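Local coordinates for COG0778: Nitroreductase (Streptococcus pneumoniae, PDB 2B67), which binds flavin mononucleotide and, as a nitroreductase-family oxidoreductase, probably uses it to pass electrons from a reduced nicotinamide cofactor to an acceptor, at residues S153-G158 / P176-T181; V52-N57 / A75-A80. One frame throughout, in Å; residues are numbered along the deposited sequence.

Interaction 1. Residues S153-G158 / P176-T181; sequences SNIILG and PELLIT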
loop_
_atom_site.group_PDB
_atom_site.type_symbol
_atom_site.label_atom_id
_atom_site.label_comp_id
_atom_site.label_asym_id
_atom_site.label_seq_id
_atom_site.Cartn_x
_atom_site.Cartn_y
_atom_site.Cartn_z
ATOM N N SER A 153 11.885 4.504 10.211
ATOM C CA SER A 153 10.469 4.299 10.542
ATOM C C SER A 153 10.209 2.823 10.675
ATOM O O SER A 153 10.996 2.012 10.202
ATOM C CB SER A 153 9.543 4.856 9.439
ATOM O OG SER A 153 9.896 4.357 8.144
ATOM N N ASN A 154 9.091 2.477 11.302
ATOM C CA ASN A 154 8.591 1.108 11.263
ATOM C C ASN A 154 7.058 1.149 11.203
ATOM O O ASN A 154 6.452 1.991 11.863
ATOM C CB ASN A 154 9.057 0.347 12.496
ATOM C CG ASN A 154 8.850 -1.135 12.387
ATOM O OD1 ASN A 154 8.679 -1.808 13.391
ATOM N ND2 ASN A 154 8.875 -1.657 11.174
ATOM N N ILE A 155 6.438 0.245 10.430
ATOM C CA ILE A 155 4.979 0.153 10.320
ATOM C C ILE A 155 4.558 -0.909 11.354
ATOM O O ILE A 155 5.119 -2.018 11.377
ATOM C CB ILE A 155 4.585 -0.273 8.869
ATOM C CG1 ILE A 155 4.934 0.838 7.873
ATOM C CG2 ILE A 155 3.104 -0.617 8.745
ATOM C CD1 ILE A 155 5.035 0.401 6.430
ATOM N N ILE A 156 3.617 -0.558 12.228
ATOM C CA ILE A 156 3.198 -1.422 13.317
ATOM C C ILE A 156 1.714 -1.659 13.135
ATOM O O ILE A 156 0.919 -0.716 13.009
ATOM C CB ILE A 156 3.470 -0.758 14.730
ATOM C CG1 ILE A 156 4.972 -0.693 15.011
ATOM C CG2 ILE A 156 2.750 -1.469 15.845
ATOM C CD1 ILE A 156 5.305 0.282 16.178
ATOM N N LEU A 157 1.366 -2.931 13.092
ATOM C CA LEU A 157 0.001 -3.364 13.053
ATOM C C LEU A 157 -0.427 -3.984 14.392
ATOM O O LEU A 157 -1.624 -4.095 14.681
ATOM C CB LEU A 157 -0.126 -4.385 11.920
ATOM C CG LEU A 157 -1.498 -4.829 11.431
ATOM C CD1 LEU A 157 -2.489 -3.662 11.371
ATOM C CD2 LEU A 157 -1.348 -5.503 10.072
ATOM N N GLY A 158 0.538 -4.379 15.221
ATOM C CA GLY A 158 0.227 -4.974 16.547
ATOM C C GLY A 158 -0.079 -3.952 17.650
ATOM O O GLY A 158 0.801 -3.602 18.483
ATOM N N PRO A 176 -8.379 3.465 12.879
ATOM C CA PRO A 176 -6.933 3.373 12.814
ATOM C C PRO A 176 -6.523 2.180 11.957
ATOM O O PRO A 176 -7.104 1.092 12.065
ATOM C CB PRO A 176 -6.507 3.223 14.289
ATOM C CG PRO A 176 -7.727 2.711 15.007
ATOM C CD PRO A 176 -8.924 3.164 14.222
ATOM N N GLU A 177 -5.576 2.396 11.062
ATOM C CA GLU A 177 -5.072 1.277 10.252
ATOM C C GLU A 177 -3.711 0.754 10.712
ATOM O O GLU A 177 -3.483 -0.465 10.744
ATOM C CB GLU A 177 -4.990 1.690 8.774
ATOM C CG GLU A 177 -6.370 2.041 8.159
ATOM C CD GLU A 177 -7.218 0.825 7.796
ATOM O OE1 GLU A 177 -6.799 -0.335 8.004
ATOM O OE2 GLU A 177 -8.332 1.034 7.308
ATOM N N LEU A 178 -2.817 1.684 11.056
ATOM C CA LEU A 178 -1.369 1.418 11.262
ATOM C C LEU A 178 -0.795 2.501 12.155
ATOM O O LEU A 178 -1.234 3.663 12.090
ATOM C CB LEU A 178 -0.603 1.560 9.912
ATOM C CG LEU A 178 -0.713 0.538 8.784
ATOM C CD1 LEU A 178 0.106 0.975 7.552
ATOM C CD2 LEU A 178 -0.290 -0.879 9.252
ATOM N N LEU A 179 0.229 2.141 12.926
ATOM C CA LEU A 179 1.075 3.122 13.599
ATOM C C LEU A 179 2.425 3.079 12.894
ATOM O O LEU A 179 2.980 2.007 12.684
ATOM C CB LEU A 179 1.259 2.807 15.110
ATOM C CG LEU A 179 -0.004 2.638 15.972
ATOM C CD1 LEU A 179 0.380 2.450 17.460
ATOM C CD2 LEU A 179 -1.000 3.834 15.807
ATOM N N ILE A 180 2.944 4.238 12.534
ATOM C CA ILE A 180 4.241 4.350 11.882
ATOM C C ILE A 180 5.119 5.109 12.836
ATOM O O ILE A 180 4.923 6.326 13.004
ATOM C CB ILE A 180 4.208 5.233 10.596
ATOM C CG1 ILE A 180 2.921 5.047 9.779
ATOM C CG2 ILE A 180 5.506 5.054 9.806
ATOM C CD1 ILE A 180 2.955 4.032 8.801
ATOM N N THR A 181 6.081 4.427 13.445
ATOM C CA THR A 181 7.049 5.127 14.283
ATOM C C THR A 181 8.060 5.854 13.422
ATOM O O THR A 181 8.423 5.383 12.348
ATOM C CB THR A 181 7.780 4.181 15.220
ATOM O OG1 THR A 181 8.340 3.098 14.456
ATOM C CG2 THR A 181 6.777 3.647 16.320
#
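Residues 153-156 and 176-181 are neighbouring antiparallel strands, a buried pairing at the 152-156 edge of the sheet this chain forms from four strands; the short segment axes make an angle of 164° and approach to 4.6 Å. Asn154 faces Thr181 and Ile156 faces Leu179 as hydrogen-bonded pairs, with Ile155 and Ile180 as the non-hydrogen-bonded pair between them. Ile156 N reaches Leu179 O at 2.7 Å, and Leu179 N returns a bond to Ile156 O at 2.9 Å that is close to straight (171° at the hydrogen). At the other end Thr181 N bonds to Asn154 O at 2.9 Å. Asn154 N divides its hydrogen between Thr181 O, which it meets tilted from the carbonyl plane, and, weakly, Thr181 OG1; a chi1 of 53° sets OG1 between its own backbone N and carbonyl carbon, within reach of Asn154 N. On the face carrying Ile155 and Ile180, Ile155 CG2 presses on Leu178 CD2 at 3.4 Å, tighter than normal carbon contact, while the Ile155 and Ile180 side chains run side by side. Glu177 and Leu178 both face Leu81 of the next strand, a classic beta bulge in this flavin-binding alpha-beta fold. On the other face, Ile156 CD1 meets Thr181 CG2 at 3.7 Å, the two side chains nearly perpendicular, with helix 68-74 packed against both. Where the first strand ends, Leu157 CD1 lies 3.4 Å from Glu177 O, and Gly158 N donates a hydrogen bond to O4 of the flavin. Pro40 and Leu133 of the second subunit pack on Ile155 and Leu178, respectively.

Interaction 2. Residues V52-N57 / A75-A80; sequences VVREKN and APVTIA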
loop_
_atom_site.group_PDB
_atom_site.type_symbol
_atom_site.label_atom_id
_atom_site.label_comp_id
_atom_site.label_asym_id
_atom_site.label_seq_id
_atom_site.Cartn_x
_atom_site.Cartn_y
_atom_site.Cartn_z
ATOM N N VAL A 52 -0.196 13.045 13.596
ATOM C CA VAL A 52 1.188 13.160 14.034
ATOM C C VAL A 52 1.280 13.299 15.561
ATOM O O VAL A 52 0.916 14.333 16.143
ATOM C CB VAL A 52 1.906 14.315 13.302
ATOM C CG1 VAL A 52 3.319 14.452 13.761
ATOM C CG2 VAL A 52 1.847 14.083 11.786
ATOM N N VAL A 53 1.767 12.258 16.203
ATOM C CA VAL A 53 1.751 12.212 17.659
ATOM C C VAL A 53 3.110 12.609 18.213
ATOM O O VAL A 53 4.112 11.906 17.995
ATOM C CB VAL A 53 1.313 10.835 18.171
ATOM C CG1 VAL A 53 1.249 10.801 19.708
ATOM C CG2 VAL A 53 -0.070 10.480 17.539
ATOM N N ARG A 54 3.113 13.737 18.927
ATOM C CA ARG A 54 4.304 14.278 19.574
ATOM C C ARG A 54 4.047 14.482 21.063
ATOM O O ARG A 54 4.982 14.547 21.842
ATOM C CB ARG A 54 4.723 15.631 18.955
ATOM C CG ARG A 54 5.454 15.490 17.657
ATOM C CD ARG A 54 5.909 16.871 17.078
ATOM N NE ARG A 54 6.457 16.694 15.724
ATOM C CZ ARG A 54 7.727 16.365 15.432
ATOM N NH1 ARG A 54 8.062 16.226 14.162
ATOM N NH2 ARG A 54 8.655 16.168 16.382
ATOM N N GLU A 55 2.781 14.612 21.436
ATOM C CA GLU A 55 2.415 14.825 22.817
ATOM C C GLU A 55 1.853 13.598 23.519
ATOM O O GLU A 55 2.173 13.399 24.684
ATOM C CB GLU A 55 1.456 16.012 22.975
ATOM C CG GLU A 55 2.128 17.212 23.611
ATOM C CD GLU A 55 2.605 18.212 22.589
ATOM O OE1 GLU A 55 3.830 18.230 22.288
ATOM O OE2 GLU A 55 1.738 18.977 22.082
ATOM N N LYS A 56 1.033 12.799 22.827
ATOM C CA LYS A 56 0.327 11.642 23.421
ATOM C C LYS A 56 1.049 10.282 23.263
ATOM O O LYS A 56 0.430 9.221 23.374
ATOM C CB LYS A 56 -1.132 11.556 22.896
ATOM C CG LYS A 56 -1.983 12.804 23.276
ATOM C CD LYS A 56 -3.450 12.642 22.895
ATOM C CE LYS A 56 -4.343 13.638 23.671
ATOM N NZ LYS A 56 -4.235 15.054 23.139
ATOM N N ASN A 57 2.361 10.329 23.035
ATOM C CA ASN A 57 3.128 9.126 22.753
ATOM C C ASN A 57 3.081 8.078 23.849
ATOM O O ASN A 57 2.985 6.895 23.553
ATOM C CB ASN A 57 4.576 9.450 22.446
ATOM C CG ASN A 57 4.710 10.418 21.289
ATOM O OD1 ASN A 57 5.107 10.042 20.189
ATOM N ND2 ASN A 57 4.363 11.659 21.536
ATOM N N ALA A 75 10.135 6.206 20.168
ATOM C CA ALA A 75 10.153 6.959 18.913
ATOM C C ALA A 75 9.767 8.422 19.153
ATOM O O ALA A 75 8.781 8.698 19.814
ATOM C CB ALA A 75 9.260 6.320 17.862
ATOM N N PRO A 76 10.574 9.371 18.631
ATOM C CA PRO A 76 10.259 10.790 18.878
ATOM C C PRO A 76 8.858 11.128 18.331
ATOM O O PRO A 76 8.163 12.000 18.861
ATOM C CB PRO A 76 11.342 11.530 18.084
ATOM C CG PRO A 76 12.403 10.566 17.834
ATOM C CD PRO A 76 11.798 9.204 17.805
ATOM N N VAL A 77 8.458 10.422 17.271
ATOM C CA VAL A 77 7.190 10.677 16.602
ATOM C C VAL A 77 6.563 9.344 16.244
ATOM O O VAL A 77 7.271 8.422 15.854
ATOM C CB VAL A 77 7.386 11.509 15.288
ATOM C CG1 VAL A 77 6.054 11.681 14.518
ATOM C CG2 VAL A 77 7.998 12.835 15.591
ATOM N N THR A 78 5.237 9.274 16.356
ATOM C CA THR A 78 4.443 8.184 15.804
ATOM C C THR A 78 3.299 8.801 15.007
ATOM O O THR A 78 2.648 9.741 15.444
ATOM C CB THR A 78 3.864 7.234 16.871
ATOM O OG1 THR A 78 4.936 6.582 17.557
ATOM C CG2 THR A 78 2.930 6.142 16.209
ATOM N N ILE A 79 3.094 8.273 13.813
ATOM C CA ILE A 79 2.063 8.774 12.932
ATOM C C ILE A 79 1.039 7.695 12.954
ATOM O O ILE A 79 1.335 6.567 12.540
ATOM C CB ILE A 79 2.585 8.991 11.487
ATOM C CG1 ILE A 79 3.613 10.119 11.462
ATOM C CG2 ILE A 79 1.423 9.334 10.569
ATOM C CD1 ILE A 79 4.527 10.138 10.237
ATOM N N ALA A 80 -0.137 8.003 13.493
ATOM C CA ALA A 80 -1.261 7.099 13.386
ATOM C C ALA A 80 -1.988 7.342 12.071
ATOM O O ALA A 80 -2.523 8.417 11.861
ATOM C CB ALA A 80 -2.214 7.283 14.579
HETATM O O HOH W 1 7.256 12.839 21.298
HETATM O O HOH W 2 8.820 14.680 18.944
#
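With CG2 anti to its carbonyl carbon and CG1 anti to its nitrogen (chi1 175°), Val77 divides its methyls between Arg54 and Val52. The Arg54 chain, extended from CG to NE, carries its guanidinium across Val77, whose CG2 sits 3.4 Å above the guanidinium plane, offset toward the rim; CG2 is 3.5 Å from Arg54 CZ. Val77 CG1 meets Val52 CG1 at 4.0 Å. Arg54 NH2 also bonds to Val24 O, which tethers the guanidinium end of the side chain. In the backbone, Val53 N donates to Thr78 O at 2.8 Å, and Thr78 N returns a longer bond to a lone pair of Val53 O at 3.3 Å, nearly straight at 168°. On the other side of Val53 and Thr78 from Arg54, Val52 faces Ile79 as a non-hydrogen-bonded pair. Past Val53 the strand gives way to a loop, and there two waters link the segments: one donates to both Arg54 O and Pro76 O (2.7 Å to the latter), the other donates to Pro76 O and weakly accepts from Arg54 NH2, so Pro76 O takes two water bonds. This is the end of an antiparallel ladder, extended by water bridges, in a sheet that continues through Val52 into a parallel strand of the second subunit, an arrangement consistent with the intertwined dimers of the nitroreductase family.

Interactions 1 and 2 belong to one antiparallel sheet, ordered 48-53, 77-84, 174-183, 152-156, and their centres lie about 11 Å apart. Interaction 2 joins the first two strands and interaction 1 the last two; strands 77-84 and 174-183 are neighbours, and there the contacts touch: Ile180 O lies 2.8 Å from Ile79 N, a probable hydrogen bond, and Thr181 CB packs on Ala75 CB at 3.7 Å. Along the chain they come in series, 52-57 with 75-80 closing before 153-158 opens. The sheet thereby connects an edge that contributes to the flavin pocket at interaction 1 with an edge extended by the second subunit at interaction 2, and both contacts touch that subunit.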